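FAD-dependent oxidoreductase (Actinomadura kijaniata, PDB 4KCF) probably uses a bound flavin to oxidise the amino nitrogen of a dTDP-linked sugar in the making of kijanose. Local coordinates at residues R263-L268 with R347-M352; H354-K359 with M401-Y406; F196-R201 with A212-T217. One frame throughout, in Å; residues are numbered along the deposited sequence.

Interaction 1. Residues R263-L268 with R347-M352; sequences RNDAVL and RGRQMM. With AKM ([(2R,4S,6R)-4-azanyl-4,6-dimethyl-5,5-bis(oxidanyl)oxan-2-yl] [[(2R,3S,5R)-5-[5-methyl-2,4-bis(oxidanylidene)pyrimidin-1-yl]-3-oxidanyl-oxolan-2-yl]methoxy-oxidanyl-phosphoryl] hydrogen phosphate), chain B.
Asp265 has CG anti to its carbonyl carbon (chi1 -75°), which swings its carboxylate to Arg349, and Arg349 bends at chi3 (-69°) to bring its guanidinium round. Arg349 NH1 makes a salt-bridged hydrogen bond of 2.7 Å to Asp265 OD2. It meets the anti lone pair of that oxygen, and OD2 sits at the guanidinium edge near its plane. The two flat groups stand 81° apart. Next to this pair the backbones pass closely. Gly348 CA donates a CA-H...O contact to Asp265 O at 3.4 Å, where a CB would clash. Leu268 CB packs on Met352 CB at 3.8 Å, and the two side chains cross at about a right angle. Arg347 reaches out extended to the thymine of the bound nucleotide sugar. Arg347 NH1 and NH2 both donate to AKM O41, at 2.9 and 2.7 Å. A water links Arg347 NH2 to Ala266 O, and the carbonyls of Leu336 and Ser337 hold NE and NH1. Met351 SD lies on one face of the Arg347 guanidinium, toward its rim. Arg349 also pairs with Glu346, and Asn424 binds Asp265 OD1. The bonds to O41 are consistent with thymine recognition through this carbonyl, which the arginine would probably polarise.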
loop_
_atom_site.group_PDB
_atom_site.type_symbol
_atom_site.label_atom_id
_atom_site.label_comp_id
_atom_site.label_asym_id
_atom_site.label_seq_id
_atom_site.Cartn_x
_atom_site.Cartn_y
_atom_site.Cartn_z
ATOM N N ARG A 263 10.001 7.124 22.040
ATOM C CA ARG A 263 9.908 7.943 20.824
ATOM C C ARG A 263 11.220 7.883 20.031
ATOM O O ARG A 263 12.291 8.272 20.518
ATOM C CB ARG A 263 9.440 9.376 21.136
ATOM C CG ARG A 263 8.340 9.385 22.207
ATOM C CD ARG A 263 7.372 10.566 22.246
ATOM N NE ARG A 263 7.778 11.682 23.112
ATOM C CZ ARG A 263 8.453 12.768 22.728
ATOM N NH1 ARG A 263 8.853 12.951 21.470
ATOM N NH2 ARG A 263 8.746 13.702 23.624
ATOM N N ASN A 264 11.155 7.316 18.830
ATOM C CA ASN A 264 12.272 7.455 17.916
ATOM C C ASN A 264 11.683 7.675 16.536
ATOM O O ASN A 264 11.032 6.809 15.964
ATOM C CB ASN A 264 13.231 6.264 17.937
ATOM C CG ASN A 264 12.524 4.946 17.695
ATOM O OD1 ASN A 264 11.328 4.831 17.975
ATOM N ND2 ASN A 264 13.241 3.958 17.157
ATOM N N ASP A 265 11.929 8.872 16.027
ATOM C CA ASP A 265 11.434 9.302 14.732
ATOM C C ASP A 265 12.024 8.447 13.621
ATOM O O ASP A 265 11.552 8.493 12.480
ATOM C CB ASP A 265 11.740 10.792 14.557
ATOM C CG ASP A 265 10.819 11.684 15.376
ATOM O OD1 ASP A 265 9.749 11.245 15.857
ATOM O OD2 ASP A 265 11.151 12.869 15.555
ATOM N N ALA A 266 13.045 7.660 13.974
ATOM C CA ALA A 266 13.746 6.845 13.008
ATOM C C ALA A 266 12.808 5.798 12.409
ATOM O O ALA A 266 12.965 5.452 11.240
ATOM C CB ALA A 266 15.003 6.204 13.636
ATOM N N VAL A 267 11.819 5.309 13.157
ATOM C CA VAL A 267 10.848 4.368 12.603
ATOM C C VAL A 267 10.007 4.937 11.464
ATOM O O VAL A 267 9.392 4.152 10.730
ATOM C CB VAL A 267 9.826 3.809 13.607
ATOM C CG1 VAL A 267 10.535 2.998 14.655
ATOM C CG2 VAL A 267 8.986 4.906 14.243
ATOM N N LEU A 268 9.970 6.262 11.330
ATOM C CA LEU A 268 9.105 6.933 10.337
ATOM C C LEU A 268 9.624 6.602 8.954
ATOM O O LEU A 268 8.822 6.548 8.020
ATOM C CB LEU A 268 8.927 8.445 10.556
ATOM C CG LEU A 268 8.309 8.877 11.899
ATOM C CD1 LEU A 268 8.416 10.372 12.145
ATOM C CD2 LEU A 268 6.862 8.445 12.044
ATOM N N ARG A 347 16.251 11.689 9.231
ATOM C CA ARG A 347 15.930 10.996 8.001
ATOM C C ARG A 347 14.454 10.562 8.051
ATOM O O ARG A 347 13.716 10.726 7.071
ATOM C CB ARG A 347 16.875 9.799 7.811
ATOM C CG ARG A 347 16.457 8.768 6.751
ATOM C CD ARG A 347 17.540 7.706 6.557
ATOM N NE ARG A 347 17.167 6.661 5.604
ATOM C CZ ARG A 347 16.584 5.510 5.956
ATOM N NH1 ARG A 347 16.319 4.605 5.018
ATOM N NH2 ARG A 347 16.279 5.242 7.232
ATOM N N GLY A 348 14.045 10.046 9.211
ATOM C CA GLY A 348 12.689 9.597 9.491
ATOM C C GLY A 348 11.655 10.702 9.365
ATOM O O GLY A 348 10.725 10.558 8.555
ATOM N N ARG A 349 11.866 11.792 10.106
ATOM C CA ARG A 349 11.033 12.994 10.066
ATOM C C ARG A 349 10.852 13.551 8.655
ATOM O O ARG A 349 9.719 13.775 8.212
ATOM C CB ARG A 349 11.554 14.104 10.985
ATOM C CG ARG A 349 11.338 13.760 12.463
ATOM C CD ARG A 349 11.729 14.972 13.335
ATOM N NE ARG A 349 13.175 15.196 13.308
ATOM C CZ ARG A 349 14.000 14.734 14.246
ATOM N NH1 ARG A 349 13.536 14.020 15.262
ATOM N NH2 ARG A 349 15.303 14.974 14.172
ATOM N N GLN A 350 11.961 13.653 7.933
ATOM C CA GLN A 350 11.911 14.179 6.585
ATOM C C GLN A 350 11.195 13.301 5.569
ATOM O O GLN A 350 10.538 13.810 4.652
ATOM C CB GLN A 350 13.322 14.433 6.089
ATOM C CG GLN A 350 13.915 15.629 6.843
ATOM C CD GLN A 350 15.100 16.228 6.106
ATOM O OE1 GLN A 350 15.206 16.083 4.897
ATOM N NE2 GLN A 350 16.004 16.889 6.827
ATOM N N MET A 351 11.436 11.999 5.703
ATOM C CA MET A 351 10.699 11.018 4.910
ATOM C C MET A 351 9.179 11.136 5.131
ATOM O O MET A 351 8.434 11.223 4.171
ATOM C CB MET A 351 11.239 9.608 5.160
ATOM C CG MET A 351 12.536 9.374 4.356
ATOM S SD MET A 351 13.229 7.712 4.571
ATOM C CE MET A 351 12.219 6.707 3.459
ATOM N N MET A 352 8.745 11.125 6.378
ATOM C CA MET A 352 7.340 11.214 6.742
ATOM C C MET A 352 6.719 12.566 6.335
ATOM O O MET A 352 5.549 12.615 5.965
ATOM C CB MET A 352 7.130 10.855 8.214
ATOM C CG MET A 352 5.687 10.594 8.607
ATOM S SD MET A 352 4.852 9.361 7.583
ATOM C CE MET A 352 5.653 7.891 8.225
HETATM O O2P AKM B . 5.213 0.155 8.075
HETATM P P AKM B . 6.072 -0.731 8.983
HETATM O O1P AKM B . 6.166 -0.386 10.441
HETATM O OPP AKM B . 5.513 -2.224 8.937
HETATM P P2 AKM B . 4.991 -3.070 7.682
HETATM O O3P AKM B . 5.056 -4.509 8.178
HETATM O O1 AKM B . 3.444 -2.690 7.562
HETATM C C1 AKM B . 2.879 -1.878 6.548
HETATM C C2 AKM B . 1.488 -1.383 6.980
HETATM C C3 AKM B . 0.717 -0.853 5.771
HETATM C C3M AKM B . 1.322 0.543 5.585
HETATM N N3 AKM B . -0.715 -0.714 6.073
HETATM C C4 AKM B . 0.759 -1.793 4.557
HETATM O O4A AKM B . -0.258 -2.804 4.649
HETATM O O4B AKM B . 0.418 -1.063 3.365
HETATM C C5 AKM B . 1.910 -2.797 4.461
HETATM C C6 AKM B . 2.496 -3.182 3.108
HETATM O O5 AKM B . 2.937 -2.777 5.449
HETATM O O4P AKM B . 5.659 -2.794 6.344
HETATM O "O5'" AKM B . 7.552 -0.729 8.358
HETATM C "C5'" AKM B . 8.545 -1.459 9.076
HETATM C "C4'" AKM B . 9.470 -1.953 7.977
HETATM C "C3'" AKM B . 10.569 -2.898 8.475
HETATM O "O3'" AKM B . 10.149 -4.228 8.206
HETATM C "C2'" AKM B . 11.793 -2.583 7.632
HETATM C "C1'" AKM B . 11.445 -1.296 6.880
HETATM O "O4'" AKM B . 10.182 -0.848 7.413
HETATM N N11 AKM B . 12.418 -0.199 6.961
HETATM C C21 AKM B . 12.888 0.318 5.831
HETATM O O21 AKM B . 12.520 -0.223 4.644
HETATM N N31 AKM B . 13.766 1.335 5.801
HETATM C C41 AKM B . 14.151 1.879 6.969
HETATM O O41 AKM B . 15.016 2.919 7.010
HETATM C C51 AKM B . 13.620 1.370 8.247
HETATM C C5A AKM B . 14.048 2.002 9.541
HETATM C C61 AKM B . 12.744 0.301 8.170
HETATM O O HOH W 1 15.593 6.597 9.635
#

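Interaction 2. Residues H354-K359 with M401-Y406; sequences HFQCAK and MQPYAY. With FMN (flavin mononucleotide), chain C.
Gln356 on helix 344-377 faces Tyr404 in the irregular loop 401-406, with 7.4 Å between their CA atoms. The loop turns sharply through two successive cis peptides, one before Pro403 and one before Tyr404. The second puts the Pro403 carbonyl and the Tyr404 N-H on the same side, and the Gln356 amide meets both. Tyr404 N donates to Gln356 OE1 at 3.0 Å, from above the carbonyl plane. Gln356 NE2 gives a weak bond of 2.8 Å to Pro403 O. The same NE2 lies 3.3 Å above the centre of the Phe355 ring, and Phe355 CE2 touches Pro403 CG at 4.0 Å. Lys359 runs extended and then bends at chi4 (97°), which brings NZ within 3.0 Å of Met401 O. A water joins NZ to Pro403 O, and Gly398 O is a further acceptor for NZ. The loop thus held reaches the flavin: Gln402 N donates to FMN O2' at 3.0 Å, and Met401 CE lies 3.7 Å from FMN C7. Tyr404 OH bonds to Asn424 O. Around the contact, helix 406-417 lies against Gln356 through Phe412 and Leu413, and helix 426-431 packs Tyr426 on Pro403 and Tyr404.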
loop_
_atom_site.group_PDB
_atom_site.type_symbol
_atom_site.label_atom_id
_atom_site.label_comp_id
_atom_site.label_asym_id
_atom_site.label_seq_id
_atom_site.Cartn_x
_atom_site.Cartn_y
_atom_site.Cartn_z
ATOM N N HIS A 354 7.743 14.528 3.634
ATOM C CA HIS A 354 7.467 14.454 2.207
ATOM C C HIS A 354 6.223 13.598 1.952
ATOM O O HIS A 354 5.339 13.959 1.170
ATOM C CB HIS A 354 8.664 13.817 1.491
ATOM C CG HIS A 354 9.785 14.772 1.184
ATOM N ND1 HIS A 354 9.783 15.597 0.081
ATOM C CD2 HIS A 354 10.942 15.034 1.843
ATOM C CE1 HIS A 354 10.889 16.323 0.069
ATOM N NE2 HIS A 354 11.623 15.972 1.108
ATOM N N PHE A 355 6.202 12.412 2.553
ATOM C CA PHE A 355 5.072 11.488 2.387
ATOM C C PHE A 355 3.757 12.176 2.801
ATOM O O PHE A 355 2.792 12.133 2.027
ATOM C CB PHE A 355 5.319 10.243 3.223
ATOM C CG PHE A 355 4.254 9.181 3.189
ATOM C CD1 PHE A 355 3.227 9.159 2.258
ATOM C CD2 PHE A 355 4.380 8.103 4.073
ATOM C CE1 PHE A 355 2.268 8.151 2.214
ATOM C CE2 PHE A 355 3.422 7.088 4.080
ATOM C CZ PHE A 355 2.361 7.099 3.168
ATOM N N GLN A 356 3.683 12.770 3.985
ATOM C CA GLN A 356 2.348 13.228 4.441
ATOM C C GLN A 356 1.868 14.549 3.784
ATOM O O GLN A 356 0.656 14.741 3.574
ATOM C CB GLN A 356 2.216 13.290 5.975
ATOM C CG GLN A 356 2.450 11.921 6.600
ATOM C CD GLN A 356 1.386 10.891 6.209
ATOM O OE1 GLN A 356 0.175 11.185 6.257
ATOM N NE2 GLN A 356 1.832 9.694 5.792
ATOM N N CYS A 357 2.815 15.433 3.457
ATOM C CA CYS A 357 2.483 16.656 2.707
ATOM C C CYS A 357 1.890 16.192 1.383
ATOM O O CYS A 357 0.849 16.690 1.024
ATOM C CB CYS A 357 3.710 17.512 2.414
ATOM S SG CYS A 357 4.320 18.397 3.848
ATOM N N ALA A 358 2.499 15.231 0.685
ATOM C CA ALA A 358 2.003 14.749 -0.606
ATOM C C ALA A 358 0.673 14.008 -0.492
ATOM O O ALA A 358 -0.198 14.205 -1.319
ATOM C CB ALA A 358 3.043 13.814 -1.284
ATOM N N LYS A 359 0.554 13.094 0.472
ATOM C CA LYS A 359 -0.656 12.334 0.717
ATOM C C LYS A 359 -1.873 13.216 0.915
ATOM O O LYS A 359 -2.917 12.940 0.343
ATOM C CB LYS A 359 -0.470 11.388 1.935
ATOM C CG LYS A 359 -1.784 10.648 2.401
ATOM C CD LYS A 359 -1.448 9.496 3.309
ATOM C CE LYS A 359 -2.646 8.901 4.062
ATOM N NZ LYS A 359 -3.035 7.739 3.217
ATOM N N MET A 401 -6.404 5.396 4.923
ATOM C CA MET A 401 -5.262 4.482 5.079
ATOM C C MET A 401 -4.217 5.177 5.951
ATOM O O MET A 401 -3.829 6.327 5.708
ATOM C CB MET A 401 -4.705 4.146 3.704
ATOM C CG MET A 401 -5.478 3.083 2.953
ATOM S SD MET A 401 -4.768 2.828 1.326
ATOM C CE MET A 401 -6.189 1.776 0.954
ATOM N N GLN A 402 -3.788 4.521 7.015
ATOM C CA GLN A 402 -2.753 5.050 7.918
ATOM C C GLN A 402 -1.397 4.545 7.464
ATOM O O GLN A 402 -1.320 3.420 6.968
ATOM C CB GLN A 402 -2.951 4.460 9.327
ATOM C CG GLN A 402 -4.280 4.921 9.923
ATOM C CD GLN A 402 -4.195 6.342 10.491
ATOM O OE1 GLN A 402 -3.131 6.966 10.499
ATOM N NE2 GLN A 402 -5.322 6.851 10.984
ATOM N N PRO A 403 -0.327 5.340 7.631
ATOM C CA PRO A 403 -0.265 6.695 8.181
ATOM C C PRO A 403 -0.476 7.745 7.082
ATOM O O PRO A 403 0.019 7.562 5.971
ATOM C CB PRO A 403 1.203 6.791 8.660
ATOM C CG PRO A 403 1.997 5.935 7.609
ATOM C CD PRO A 403 0.994 4.824 7.212
ATOM N N TYR A 404 -1.234 8.816 7.310
ATOM C CA TYR A 404 -2.191 9.015 8.403
ATOM C C TYR A 404 -3.480 9.455 7.722
ATOM O O TYR A 404 -3.451 10.160 6.699
ATOM C CB TYR A 404 -1.761 10.202 9.297
ATOM C CG TYR A 404 -0.420 10.032 9.961
ATOM C CD1 TYR A 404 -0.245 9.143 11.027
ATOM C CD2 TYR A 404 0.676 10.778 9.529
ATOM C CE1 TYR A 404 1.003 8.997 11.617
ATOM C CE2 TYR A 404 1.901 10.669 10.121
ATOM C CZ TYR A 404 2.069 9.747 11.132
ATOM O OH TYR A 404 3.338 9.620 11.642
ATOM N N ALA A 405 -4.627 9.139 8.315
ATOM C CA ALA A 405 -5.871 9.719 7.794
ATOM C C ALA A 405 -5.822 11.231 8.109
ATOM O O ALA A 405 -4.964 11.697 8.880
ATOM C CB ALA A 405 -7.138 8.986 8.418
ATOM N N TYR A 406 -6.745 11.995 7.535
ATOM C CA TYR A 406 -6.684 13.443 7.515
ATOM C C TYR A 406 -6.501 14.037 8.915
ATOM O O TYR A 406 -5.571 14.793 9.190
ATOM C CB TYR A 406 -7.961 13.984 6.850
ATOM C CG TYR A 406 -7.989 15.507 6.916
ATOM C CD1 TYR A 406 -7.213 16.263 6.049
ATOM C CD2 TYR A 406 -8.782 16.179 7.840
ATOM C CE1 TYR A 406 -7.234 17.668 6.127
ATOM C CE2 TYR A 406 -8.808 17.579 7.924
ATOM C CZ TYR A 406 -8.031 18.316 7.049
ATOM O OH TYR A 406 -8.029 19.692 7.086
HETATM N N1 FMN C . -4.154 -1.938 6.664
HETATM C C2 FMN C . -3.205 -2.905 6.756
HETATM O O2 FMN C . -2.484 -2.873 7.793
HETATM N N3 FMN C . -3.047 -3.821 5.760
HETATM C C4 FMN C . -3.918 -3.779 4.727
HETATM O O4 FMN C . -3.792 -4.689 3.722
HETATM C C4A FMN C . -4.887 -2.753 4.607
HETATM N N5 FMN C . -5.755 -2.658 3.551
HETATM C C5A FMN C . -6.713 -1.689 3.549
HETATM C C6 FMN C . -7.589 -1.614 2.464
HETATM C C7 FMN C . -8.575 -0.612 2.421
HETATM C C7M FMN C . -9.531 -0.543 1.260
HETATM C C8 FMN C . -8.697 0.358 3.530
HETATM C C8M FMN C . -9.725 1.469 3.561
HETATM C C9 FMN C . -7.788 0.239 4.575
HETATM C C9A FMN C . -6.797 -0.762 4.602
HETATM N N10 FMN C . -5.952 -0.858 5.665
HETATM C C10 FMN C . -4.999 -1.819 5.628
HETATM C "C1'" FMN C . -5.987 -0.010 6.873
HETATM C "C2'" FMN C . -5.935 1.513 7.004
HETATM O "O2'" FMN C . -4.547 1.617 6.693
HETATM C "C3'" FMN C . -6.402 2.266 8.287
HETATM O "O3'" FMN C . -5.855 1.759 9.527
HETATM C "C4'" FMN C . -7.889 2.539 8.649
HETATM O "O4'" FMN C . -8.990 2.433 7.708
HETATM O O HOH W 2 -0.953 5.921 3.370
#

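Interaction 3. Residues F196-R201 with A212-T217; sequences FVINAR and ASPVVT
Phe196 and Val216 pair near one end of an antiparallel beta hairpin, formed by strands 195-202 and 210-217 in the acyl-CoA dehydrogenase middle domain. They are a hydrogen-bonded pair. Val216 N donates to Phe196 O in a nearly straight bond (171°). The return bond, Phe196 N to Val216 O, is 2.8 Å long and more bent (135°). Val216 O also lies at the edge of the Phe196 ring, 3.5 Å from CD2. Phe223 meets that ring, and strand 240-244 adds Ile242 beside it.

Val216 has CG2 anti to its carbonyl carbon, and this methyl meets Ile198 CG1 at 3.8 Å. Phe196 and Val216 share their face of the sheet with Ala200 and Ala212. On the other face Val197 stands beside Val215, and Val197 also touches the bound nucleotide sugar. Through Val197 the hairpin thus contributes to the wall of the nucleotide-sugar pocket.

Ala212 closes the other end. It exchanges two backbone bonds with Ala200, each 2.8 Å: Ala200 N to Ala212 O, and Ala212 N to Ala200 O. Between the two ends Ile198 N donates to Pro214 O. The strand 195-202 is interrupted at Asn199, whose carbonyl accepts a bond from Lys184.

Pro214 lays its ring against Ile198 and Ala200 of the partner strand, with CD 3.9 Å from Ala200 CB. It has no N-H to offer Ile198 O. With CG and CD gone, as in an alanine here, Ala200 CB and the Ile198 side chain would probably lose their packing partner, leaving a gap. The ring also meets Val254 on the next strand, 254-259. Ser213 OG bonds to Arg257 of that strand, while Ser213 CA donates a CA-H...O contact to Ile198 O. Pro214 CD comes close as well, 3.1 Å from Ile198 O.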
loop_
_atom_site.group_PDB
_atom_site.type_symbol
_atom_site.label_atom_id
_atom_site.label_comp_id
_atom_site.label_asym_id
_atom_site.label_seq_id
_atom_site.Cartn_x
_atom_site.Cartn_y
_atom_site.Cartn_z
ATOM N N PHE A 196 1.465 -13.629 6.757
ATOM C CA PHE A 196 0.764 -12.464 7.289
ATOM C C PHE A 196 1.669 -11.797 8.303
ATOM O O PHE A 196 1.943 -12.359 9.364
ATOM C CB PHE A 196 -0.554 -12.880 7.943
ATOM C CG PHE A 196 -1.526 -13.460 6.966
ATOM C CD1 PHE A 196 -2.549 -12.689 6.438
ATOM C CD2 PHE A 196 -1.405 -14.771 6.531
ATOM C CE1 PHE A 196 -3.424 -13.222 5.497
ATOM C CE2 PHE A 196 -2.272 -15.315 5.591
ATOM C CZ PHE A 196 -3.295 -14.546 5.083
ATOM N N VAL A 197 2.165 -10.617 7.965
ATOM C CA VAL A 197 2.975 -9.871 8.933
ATOM C C VAL A 197 2.070 -9.025 9.830
ATOM O O VAL A 197 1.427 -8.066 9.354
ATOM C CB VAL A 197 4.003 -8.961 8.244
ATOM C CG1 VAL A 197 4.739 -8.121 9.291
ATOM C CG2 VAL A 197 4.935 -9.799 7.340
ATOM N N ILE A 198 2.090 -9.352 11.118
ATOM C CA ILE A 198 1.072 -8.891 12.035
ATOM C C ILE A 198 1.683 -7.921 13.036
ATOM O O ILE A 198 2.746 -8.249 13.540
ATOM C CB ILE A 198 0.441 -10.116 12.746
ATOM C CG1 ILE A 198 -0.287 -11.034 11.744
ATOM C CG2 ILE A 198 -0.531 -9.702 13.830
ATOM C CD1 ILE A 198 -1.269 -10.353 10.821
ATOM N N ASN A 199 1.099 -6.738 13.252
ATOM C CA ASN A 199 1.495 -5.824 14.347
ATOM C C ASN A 199 0.871 -6.270 15.666
ATOM O O ASN A 199 -0.346 -6.267 15.789
ATOM C CB ASN A 199 1.123 -4.354 14.053
ATOM C CG ASN A 199 1.025 -3.455 15.297
ATOM O OD1 ASN A 199 0.020 -2.752 15.491
ATOM N ND2 ASN A 199 2.073 -3.425 16.111
ATOM N N ALA A 200 1.695 -6.638 16.643
ATOM C CA ALA A 200 1.202 -7.182 17.895
ATOM C C ALA A 200 2.027 -6.548 19.002
ATOM O O ALA A 200 3.118 -6.051 18.723
ATOM C CB ALA A 200 1.383 -8.695 17.916
ATOM N N ARG A 201 1.496 -6.536 20.221
ATOM C CA ARG A 201 2.249 -6.144 21.418
ATOM C C ARG A 201 2.528 -7.358 22.300
ATOM O O ARG A 201 1.677 -8.236 22.477
ATOM C CB ARG A 201 1.540 -5.092 22.272
ATOM C CG ARG A 201 0.076 -5.371 22.538
ATOM C CD ARG A 201 -0.349 -5.070 23.975
ATOM N NE ARG A 201 -0.802 -3.689 24.053
ATOM C CZ ARG A 201 -0.052 -2.679 24.480
ATOM N NH1 ARG A 201 -0.561 -1.459 24.496
ATOM N NH2 ARG A 201 1.191 -2.868 24.906
ATOM N N ALA A 212 5.825 -5.748 18.252
ATOM C CA ALA A 212 6.402 -6.960 17.700
ATOM C C ALA A 212 5.689 -7.252 16.401
ATOM O O ALA A 212 4.500 -6.941 16.259
ATOM C CB ALA A 212 6.249 -8.110 18.701
ATOM N N SER A 213 6.425 -7.828 15.456
ATOM C CA SER A 213 5.834 -8.215 14.187
ATOM C C SER A 213 5.947 -9.728 13.965
ATOM O O SER A 213 6.817 -10.154 13.216
ATOM C CB SER A 213 6.429 -7.445 12.993
ATOM O OG SER A 213 6.362 -6.050 13.170
ATOM N N PRO A 214 5.072 -10.548 14.585
ATOM C CA PRO A 214 5.059 -11.967 14.193
ATOM C C PRO A 214 4.671 -12.170 12.720
ATOM O O PRO A 214 3.899 -11.397 12.123
ATOM C CB PRO A 214 4.015 -12.589 15.118
ATOM C CG PRO A 214 3.189 -11.472 15.623
ATOM C CD PRO A 214 4.049 -10.228 15.599
ATOM N N VAL A 215 5.244 -13.193 12.103
ATOM C CA VAL A 215 4.826 -13.585 10.778
ATOM C C VAL A 215 4.037 -14.875 10.938
ATOM O O VAL A 215 4.616 -15.830 11.402
ATOM C CB VAL A 215 6.041 -13.766 9.892
ATOM C CG1 VAL A 215 5.569 -14.128 8.508
ATOM C CG2 VAL A 215 6.878 -12.498 9.942
ATOM N N VAL A 216 2.757 -14.902 10.579
ATOM C CA VAL A 216 1.856 -16.028 10.683
ATOM C C VAL A 216 1.675 -16.664 9.294
ATOM O O VAL A 216 1.391 -15.973 8.306
ATOM C CB VAL A 216 0.486 -15.484 11.208
ATOM C CG1 VAL A 216 -0.485 -16.607 11.511
ATOM C CG2 VAL A 216 0.683 -14.644 12.451
ATOM N N THR A 217 1.804 -17.985 9.190
ATOM C CA THR A 217 1.560 -18.646 7.898
ATOM C C THR A 217 0.111 -19.121 7.839
ATOM O O THR A 217 -0.545 -19.257 8.869
ATOM C CB THR A 217 2.510 -19.827 7.689
ATOM O OG1 THR A 217 2.326 -20.692 8.818
ATOM C CG2 THR A 217 3.972 -19.357 7.639
#

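From the N terminus, interaction 3 comes first and closes a short hairpin loop within the beta domain. Interaction 1 follows and joins the turn at 263-268, after the last sheet strand, to helix 344-377 across 78 mostly helical residues. Interaction 2 starts just beyond it on the same helix and ties it to loop 401-406 ahead of helix 406-417. The three run in series, so none nests in or crosses another. Interactions 1 and 2 touch: Leu268 CD2 lies 3.7 Å from Tyr404 OH. Interaction 3 stands apart, its centre about 22 Å from that of interaction 1. Interactions 1 and 3 both border the nucleotide sugar, and interaction 2 reaches the flavin.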